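Local coordinates for DUF4973 domain-containing protein (Bacteroides thetaiotaomicron, PDB 4QNI) that is of unknown function but probably serves as an auxiliary nutrient-binding protein built from two mainly beta domains, at residues 166-171 with 316-321; 217-222 with 232-237. All coordinates share one frame; numbering follows the deposited sequence.

How the contacts relate
From the N terminus, the chain first contributes strands 24-30 and 160-168 to a mixed sheet, then leaves it at residues 166-171. It goes on to build the ten-stranded antiparallel sheet, and within that sheet contact 2 closes a short loop of nine residues between 217-222 and 232-237. With 144 residues between its segments, contact 1 joins the end of strand 160-168, from the mixed sheet, to strand 306-321 of the ten-stranded sheet, and its loop encloses that of contact 2 without crossing it. The centres lie about 19 Å apart and the two do not touch, yet both reach the same large sheet.

Contact 1: residues 166-171 with 316-321; sequences FPFNDY and LSRDIN. With EDO (1,2-ethanediol), chain I; EDO (1,2-ethanediol), chain F; EDO (1,2-ethanediol), chain J.
R318 reaches from its strand to the backbone of N169 and supplies the polar part of this contact. Its NH2 donates to N169 O at 2.8 Å, with an N-H...O angle of 163° and the acceptor close to the guanidinium plane. A weak second bond runs from NH1 to the same N169 O, so one carbonyl receives both terminal nitrogens, and NH2 also serves S172 O. A water links the charges, accepting from R318 NH1 at 3.0 Å and donating to D170 OD1 at 2.7 Å. The side chain spans the distance with CG anti to the backbone N (chi1 -170°) and a single bend at chi3. Replacing R318 by alanine removes the guanidinium and would probably cost N169 O its strong donor and its weak one, and leave the bridging water without its link to this strand.

Van der Waals contact is slighter. F168 CD1 lies 3.8 Å from R318 NH1 in an oblique approach, the ring and guanidinium planes being 81° apart, while L316 CD2 touches the backbone at Y171 C, also at 3.8 Å.

Within the loop, N169 OD1 accepts from Y171 N at 2.9 Å, and N169 ND2 bonds to D212 O, fixing the amide at both ends. The first of these bonds closes an Asx turn, which lies where the chain leaves strand 160-168 and meets strand 306-321 of the large antiparallel sheet.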
loop_
_atom_site.group_PDB
_atom_site.type_symbol
_atom_site.label_atom_id
_atom_site.label_comp_id
_atom_site.label_asym_id
_atom_site.label_seq_id
_atom_site.Cartn_x
_atom_site.Cartn_y
_atom_site.Cartn_z
ATOM N N PHE A 166 -18.937 -19.742 -9.526
ATOM C CA PHE A 166 -19.147 -19.675 -10.967
ATOM C C PHE A 166 -19.091 -21.071 -11.588
ATOM O O PHE A 166 -17.990 -21.604 -11.754
ATOM C CB PHE A 166 -18.125 -18.773 -11.690
ATOM C CG PHE A 166 -18.267 -17.304 -11.423
ATOM C CD1 PHE A 166 -19.359 -16.593 -11.916
ATOM C CD2 PHE A 166 -17.324 -16.628 -10.664
ATOM C CE1 PHE A 166 -19.494 -15.225 -11.656
ATOM C CE2 PHE A 166 -17.458 -15.262 -10.419
ATOM C CZ PHE A 166 -18.544 -14.575 -10.906
ATOM N N PRO A 167 -20.227 -21.670 -11.986
ATOM C CA PRO A 167 -20.137 -22.857 -12.852
ATOM C C PRO A 167 -19.446 -22.471 -14.165
ATOM O O PRO A 167 -19.558 -21.322 -14.614
ATOM C CB PRO A 167 -21.602 -23.218 -13.141
ATOM C CG PRO A 167 -22.406 -22.365 -12.266
ATOM C CD PRO A 167 -21.610 -21.172 -11.918
ATOM N N PHE A 168 -18.735 -23.384 -14.783
ATOM C CA PHE A 168 -18.179 -23.049 -16.084
ATOM C C PHE A 168 -18.409 -24.179 -17.047
ATOM O O PHE A 168 -18.348 -25.339 -16.649
ATOM C CB PHE A 168 -16.691 -22.661 -16.028
ATOM C CG PHE A 168 -15.716 -23.728 -15.595
ATOM C CD1 PHE A 168 -15.130 -24.584 -16.529
ATOM C CD2 PHE A 168 -15.326 -23.836 -14.260
ATOM C CE1 PHE A 168 -14.210 -25.561 -16.124
ATOM C CE2 PHE A 168 -14.383 -24.796 -13.863
ATOM C CZ PHE A 168 -13.823 -25.635 -14.798
ATOM N N ASN A 169 -18.667 -23.839 -18.310
ATOM C CA ASN A 169 -18.758 -24.788 -19.401
ATOM C C ASN A 169 -17.608 -24.405 -20.363
ATOM O O ASN A 169 -16.747 -23.600 -19.980
ATOM C CB ASN A 169 -20.165 -24.782 -20.039
ATOM C CG ASN A 169 -20.585 -23.470 -20.674
ATOM O OD1 ASN A 169 -19.775 -22.577 -20.925
ATOM N ND2 ASN A 169 -21.877 -23.299 -20.897
ATOM N N ASP A 170 -17.562 -24.962 -21.582
ATOM C CA ASP A 170 -16.468 -24.647 -22.520
ATOM C C ASP A 170 -16.517 -23.213 -23.051
ATOM O O ASP A 170 -15.588 -22.790 -23.700
ATOM C CB ASP A 170 -16.496 -25.627 -23.733
ATOM C CG ASP A 170 -16.244 -27.092 -23.401
ATOM O OD1 ASP A 170 -15.626 -27.366 -22.356
ATOM O OD2 ASP A 170 -16.625 -27.957 -24.210
ATOM N N TYR A 171 -17.571 -22.471 -22.783
ATOM C CA TYR A 171 -17.822 -21.187 -23.428
ATOM C C TYR A 171 -18.045 -20.035 -22.492
ATOM O O TYR A 171 -18.444 -18.958 -22.953
ATOM C CB TYR A 171 -19.108 -21.343 -24.292
ATOM C CG TYR A 171 -19.192 -22.654 -25.042
ATOM C CD1 TYR A 171 -18.422 -22.881 -26.186
ATOM C CD2 TYR A 171 -19.990 -23.695 -24.575
ATOM C CE1 TYR A 171 -18.443 -24.123 -26.840
ATOM C CE2 TYR A 171 -20.049 -24.923 -25.241
ATOM C CZ TYR A 171 -19.269 -25.135 -26.368
ATOM O OH TYR A 171 -19.317 -26.359 -26.989
ATOM N N LEU A 316 -13.066 -15.001 -25.862
ATOM C CA LEU A 316 -12.767 -15.525 -24.556
ATOM C C LEU A 316 -11.440 -16.248 -24.613
ATOM O O LEU A 316 -11.267 -17.109 -25.460
ATOM C CB LEU A 316 -13.866 -16.494 -24.110
ATOM C CG LEU A 316 -13.627 -17.214 -22.760
ATOM C CD1 LEU A 316 -13.738 -16.246 -21.602
ATOM C CD2 LEU A 316 -14.564 -18.448 -22.616
ATOM N N SER A 317 -10.526 -15.929 -23.704
ATOM C CA SER A 317 -9.245 -16.633 -23.564
ATOM C C SER A 317 -9.227 -17.383 -22.214
ATOM O O SER A 317 -9.726 -16.894 -21.210
ATOM C CB SER A 317 -8.061 -15.678 -23.678
ATOM O OG SER A 317 -8.132 -14.649 -22.710
ATOM N N ARG A 318 -8.694 -18.571 -22.219
ATOM C CA ARG A 318 -8.609 -19.412 -21.043
ATOM C C ARG A 318 -7.228 -20.021 -21.028
ATOM O O ARG A 318 -6.808 -20.617 -22.021
ATOM C CB ARG A 318 -9.719 -20.477 -21.081
ATOM C CG ARG A 318 -9.863 -21.228 -19.799
ATOM C CD ARG A 318 -10.966 -22.258 -19.847
ATOM N NE ARG A 318 -12.303 -21.679 -19.705
ATOM C CZ ARG A 318 -13.414 -22.412 -19.679
ATOM N NH1 ARG A 318 -13.346 -23.738 -19.753
ATOM N NH2 ARG A 318 -14.602 -21.824 -19.591
ATOM N N ASP A 319 -6.507 -19.856 -19.930
ATOM C CA ASP A 319 -5.160 -20.390 -19.848
ATOM C C ASP A 319 -5.179 -21.698 -19.155
ATOM O O ASP A 319 -5.685 -21.810 -18.038
ATOM C CB ASP A 319 -4.209 -19.403 -19.161
ATOM C CG ASP A 319 -4.156 -18.075 -19.890
ATOM O OD1 ASP A 319 -3.990 -18.087 -21.133
ATOM O OD2 ASP A 319 -4.407 -17.035 -19.242
ATOM N N ILE A 320 -4.652 -22.707 -19.850
ATOM C CA ILE A 320 -4.579 -24.086 -19.396
ATOM C C ILE A 320 -3.132 -24.422 -19.149
ATOM O O ILE A 320 -2.325 -24.418 -20.074
ATOM C CB ILE A 320 -5.233 -25.062 -20.424
ATOM C CG1 ILE A 320 -6.591 -24.552 -21.019
ATOM C CG2 ILE A 320 -5.300 -26.498 -19.898
ATOM C CD1 ILE A 320 -7.767 -24.419 -20.113
ATOM N N ASN A 321 -2.804 -24.693 -17.893
ATOM C CA ASN A 321 -1.464 -25.088 -17.468
ATOM C C ASN A 321 -1.416 -26.589 -17.551
ATOM O O ASN A 321 -1.950 -27.242 -16.661
ATOM C CB ASN A 321 -1.201 -24.580 -16.025
ATOM C CG ASN A 321 0.142 -24.950 -15.423
ATOM O OD1 ASN A 321 0.834 -25.871 -15.869
ATOM N ND2 ASN A 321 0.542 -24.228 -14.385
HETATM C C1 EDO I . -19.336 -29.330 -18.805
HETATM O O1 EDO I . -19.855 -28.663 -19.945
HETATM C C2 EDO I . -18.758 -28.349 -17.747
HETATM O O2 EDO I . -17.406 -27.974 -18.043
HETATM C C1 EDO F . -12.574 -24.404 -23.979
HETATM O O1 EDO F . -12.450 -22.993 -24.075
HETATM C C2 EDO F . -11.676 -24.932 -22.826
HETATM O O2 EDO F . -11.775 -26.354 -22.727
HETATM C C1 EDO J . -12.843 -15.978 -16.813
HETATM O O1 EDO J . -12.086 -15.455 -15.715
HETATM C C2 EDO J . -12.082 -15.875 -18.184
HETATM O O2 EDO J . -11.210 -17.007 -18.490
HETATM O O HOH W 1 -14.900 -26.307 -19.977
#

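Contact 2: residues 217-222 with 232-237; sequences FTYAGI and KYKIKF. With EDO (1,2-ethanediol), chain E; EDO (1,2-ethanediol), chain G.
K234 NZ is gripped from several sides: it lies over the face of the F217 ring in cation-pi geometry, 4.8 Å from the centroid and 23° off the normal, forms a salt bridge with D131, and donates to O1 of an ethanediol at 2.9 Å. On the face that carries F217, Y219 and K234, the lysine chain crosses the phenylalanine ring, with K234 CE over its centre, 3.6 Å from the F217 centroid in a CH-pi contact. A bend at chi3 (84°) helps carry the chain over the ring. Y209 stacks on F217.

Among the backbone bonds, A220 N gives the shortest between the two segments, donating to Y233 O at 2.7 Å. T218 and I235 form a hydrogen-bonded antiparallel pair: I235 N donates to T218 O at 2.8 Å, nearly straight at 171°, and T218 N returns a bond to I235 O. F217 with K236 and Y219 with K234 are the flanking non-hydrogen-bonded pairs.

On the face of T218 and I235, F237 CE1 approaches T218 OG1 at 3.5 Å. T218 OG1 donates to Y219 O within its own segment and takes a weak bond from an ethanediol. Beyond the strand end, A220 CB packs on I235 CG1 at 3.6 Å.

The chemistry implies a division of labour: backbone bonds set the strand register, whereas one face of F217 supports the aliphatic part of K234 and D131 probably balances the charge at its end.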
loop_
_atom_site.group_PDB
_atom_site.type_symbol
_atom_site.label_atom_id
_atom_site.label_comp_id
_atom_site.label_asym_id
_atom_site.label_seq_id
_atom_site.Cartn_x
_atom_site.Cartn_y
_atom_site.Cartn_z
ATOM N N PHE A 217 -25.347 -16.943 -21.082
ATOM C CA PHE A 217 -26.022 -15.693 -21.358
ATOM C C PHE A 217 -25.036 -14.539 -21.057
ATOM O O PHE A 217 -24.070 -14.702 -20.298
ATOM C CB PHE A 217 -27.400 -15.515 -20.658
ATOM C CG PHE A 217 -27.328 -15.091 -19.211
ATOM C CD1 PHE A 217 -27.147 -13.754 -18.868
ATOM C CD2 PHE A 217 -27.431 -16.034 -18.188
ATOM C CE1 PHE A 217 -27.042 -13.372 -17.539
ATOM C CE2 PHE A 217 -27.317 -15.654 -16.861
ATOM C CZ PHE A 217 -27.124 -14.326 -16.544
ATOM N N THR A 218 -25.265 -13.396 -21.701
ATOM C CA THR A 218 -24.588 -12.143 -21.373
ATOM C C THR A 218 -25.711 -11.157 -21.062
ATOM O O THR A 218 -26.856 -11.377 -21.496
ATOM C CB THR A 218 -23.681 -11.610 -22.515
ATOM O OG1 THR A 218 -24.504 -11.003 -23.519
ATOM C CG2 THR A 218 -22.670 -12.654 -23.110
ATOM N N TYR A 219 -25.426 -10.076 -20.365
ATOM C CA TYR A 219 -26.417 -9.020 -20.298
ATOM C C TYR A 219 -26.373 -8.265 -21.654
ATOM O O TYR A 219 -25.342 -8.289 -22.334
ATOM C CB TYR A 219 -26.199 -8.082 -19.105
ATOM C CG TYR A 219 -26.432 -8.787 -17.788
ATOM C CD1 TYR A 219 -27.709 -9.188 -17.410
ATOM C CD2 TYR A 219 -25.370 -9.101 -16.947
ATOM C CE1 TYR A 219 -27.916 -9.922 -16.250
ATOM C CE2 TYR A 219 -25.573 -9.792 -15.759
ATOM C CZ TYR A 219 -26.848 -10.204 -15.416
ATOM O OH TYR A 219 -27.062 -10.861 -14.239
ATOM N N ALA A 220 -27.506 -7.673 -22.070
ATOM C CA ALA A 220 -27.604 -6.935 -23.327
ATOM C C ALA A 220 -26.686 -5.713 -23.327
ATOM O O ALA A 220 -26.671 -4.946 -22.367
ATOM C CB ALA A 220 -29.051 -6.523 -23.576
ATOM N N GLY A 221 -25.885 -5.592 -24.375
ATOM C CA GLY A 221 -24.924 -4.515 -24.555
ATOM C C GLY A 221 -24.114 -4.068 -23.352
ATOM O O GLY A 221 -23.265 -4.804 -22.843
ATOM N N ILE A 222 -24.367 -2.828 -22.907
ATOM C CA ILE A 222 -23.641 -2.159 -21.815
ATOM C C ILE A 222 -24.149 -2.550 -20.438
ATOM O O ILE A 222 -23.500 -2.215 -19.442
ATOM C CB ILE A 222 -23.655 -0.630 -21.992
ATOM C CG1 ILE A 222 -25.095 -0.094 -22.075
ATOM C CG2 ILE A 222 -22.833 -0.250 -23.217
ATOM C CD1 ILE A 222 -25.178 1.268 -21.872
ATOM N N LYS A 232 -33.940 -7.982 -16.760
ATOM C CA LYS A 232 -34.750 -7.600 -17.915
ATOM C C LYS A 232 -33.923 -7.690 -19.223
ATOM O O LYS A 232 -34.505 -7.658 -20.307
ATOM C CB LYS A 232 -35.268 -6.146 -17.730
ATOM C CG LYS A 232 -36.739 -6.003 -17.341
ATOM C CD LYS A 232 -37.212 -4.519 -17.290
ATOM C CE LYS A 232 -37.660 -3.941 -18.631
ATOM N NZ LYS A 232 -38.426 -2.666 -18.482
ATOM N N TYR A 233 -32.577 -7.801 -19.122
ATOM C CA TYR A 233 -31.689 -7.746 -20.290
ATOM C C TYR A 233 -30.758 -8.979 -20.504
ATOM O O TYR A 233 -29.598 -8.795 -20.892
ATOM C CB TYR A 233 -30.853 -6.459 -20.182
ATOM C CG TYR A 233 -31.726 -5.228 -20.063
ATOM C CD1 TYR A 233 -32.363 -4.690 -21.182
ATOM C CD2 TYR A 233 -31.963 -4.631 -18.825
ATOM C CE1 TYR A 233 -33.192 -3.580 -21.076
ATOM C CE2 TYR A 233 -32.796 -3.517 -18.709
ATOM C CZ TYR A 233 -33.413 -3.001 -19.836
ATOM O OH TYR A 233 -34.245 -1.914 -19.737
ATOM N N LYS A 234 -31.284 -10.221 -20.366
ATOM C CA LYS A 234 -30.456 -11.420 -20.605
ATOM C C LYS A 234 -30.500 -11.877 -22.072
ATOM O O LYS A 234 -31.575 -12.169 -22.615
ATOM C CB LYS A 234 -30.852 -12.584 -19.686
ATOM C CG LYS A 234 -30.640 -12.262 -18.208
ATOM C CD LYS A 234 -31.450 -13.181 -17.319
ATOM C CE LYS A 234 -30.765 -14.498 -17.059
ATOM N NZ LYS A 234 -31.703 -15.433 -16.413
ATOM N N ILE A 235 -29.313 -11.973 -22.697
ATOM C CA ILE A 235 -29.171 -12.420 -24.083
ATOM C C ILE A 235 -28.517 -13.816 -24.068
ATOM O O ILE A 235 -27.370 -13.956 -23.657
ATOM C CB ILE A 235 -28.363 -11.388 -24.937
ATOM C CG1 ILE A 235 -28.926 -9.941 -24.834
ATOM C CG2 ILE A 235 -28.226 -11.859 -26.393
ATOM C CD1 ILE A 235 -30.508 -9.705 -25.118
ATOM N N LYS A 236 -29.259 -14.833 -24.517
ATOM C CA LYS A 236 -28.821 -16.230 -24.534
ATOM C C LYS A 236 -27.992 -16.547 -25.740
ATOM O O LYS A 236 -28.342 -16.138 -26.846
ATOM C CB LYS A 236 -30.028 -17.177 -24.499
ATOM C CG LYS A 236 -30.771 -17.202 -23.166
ATOM C CD LYS A 236 -32.116 -17.948 -23.257
ATOM C CE LYS A 236 -32.015 -19.444 -23.512
ATOM N NZ LYS A 236 -33.339 -20.055 -23.838
ATOM N N PHE A 237 -26.886 -17.296 -25.528
ATOM C CA PHE A 237 -25.974 -17.779 -26.583
ATOM C C PHE A 237 -25.883 -19.300 -26.513
ATOM O O PHE A 237 -25.379 -19.853 -25.529
ATOM C CB PHE A 237 -24.577 -17.149 -26.466
ATOM C CG PHE A 237 -24.507 -15.671 -26.780
ATOM C CD1 PHE A 237 -24.925 -14.721 -25.848
ATOM C CD2 PHE A 237 -23.916 -15.221 -27.963
ATOM C CE1 PHE A 237 -24.833 -13.350 -26.131
ATOM C CE2 PHE A 237 -23.802 -13.845 -28.234
ATOM C CZ PHE A 237 -24.301 -12.924 -27.338
HETATM C C1 EDO E . -22.768 -9.499 -25.673
HETATM O O1 EDO E . -24.105 -9.494 -26.132
HETATM C C2 EDO E . -22.030 -8.280 -26.196
HETATM O O2 EDO E . -22.512 -7.112 -25.559
HETATM C C1 EDO G . -31.383 -18.628 -17.482
HETATM O O1 EDO G . -30.345 -18.008 -16.733
HETATM C C2 EDO G . -31.791 -19.972 -16.838
HETATM O O2 EDO G . -32.670 -19.734 -15.743
#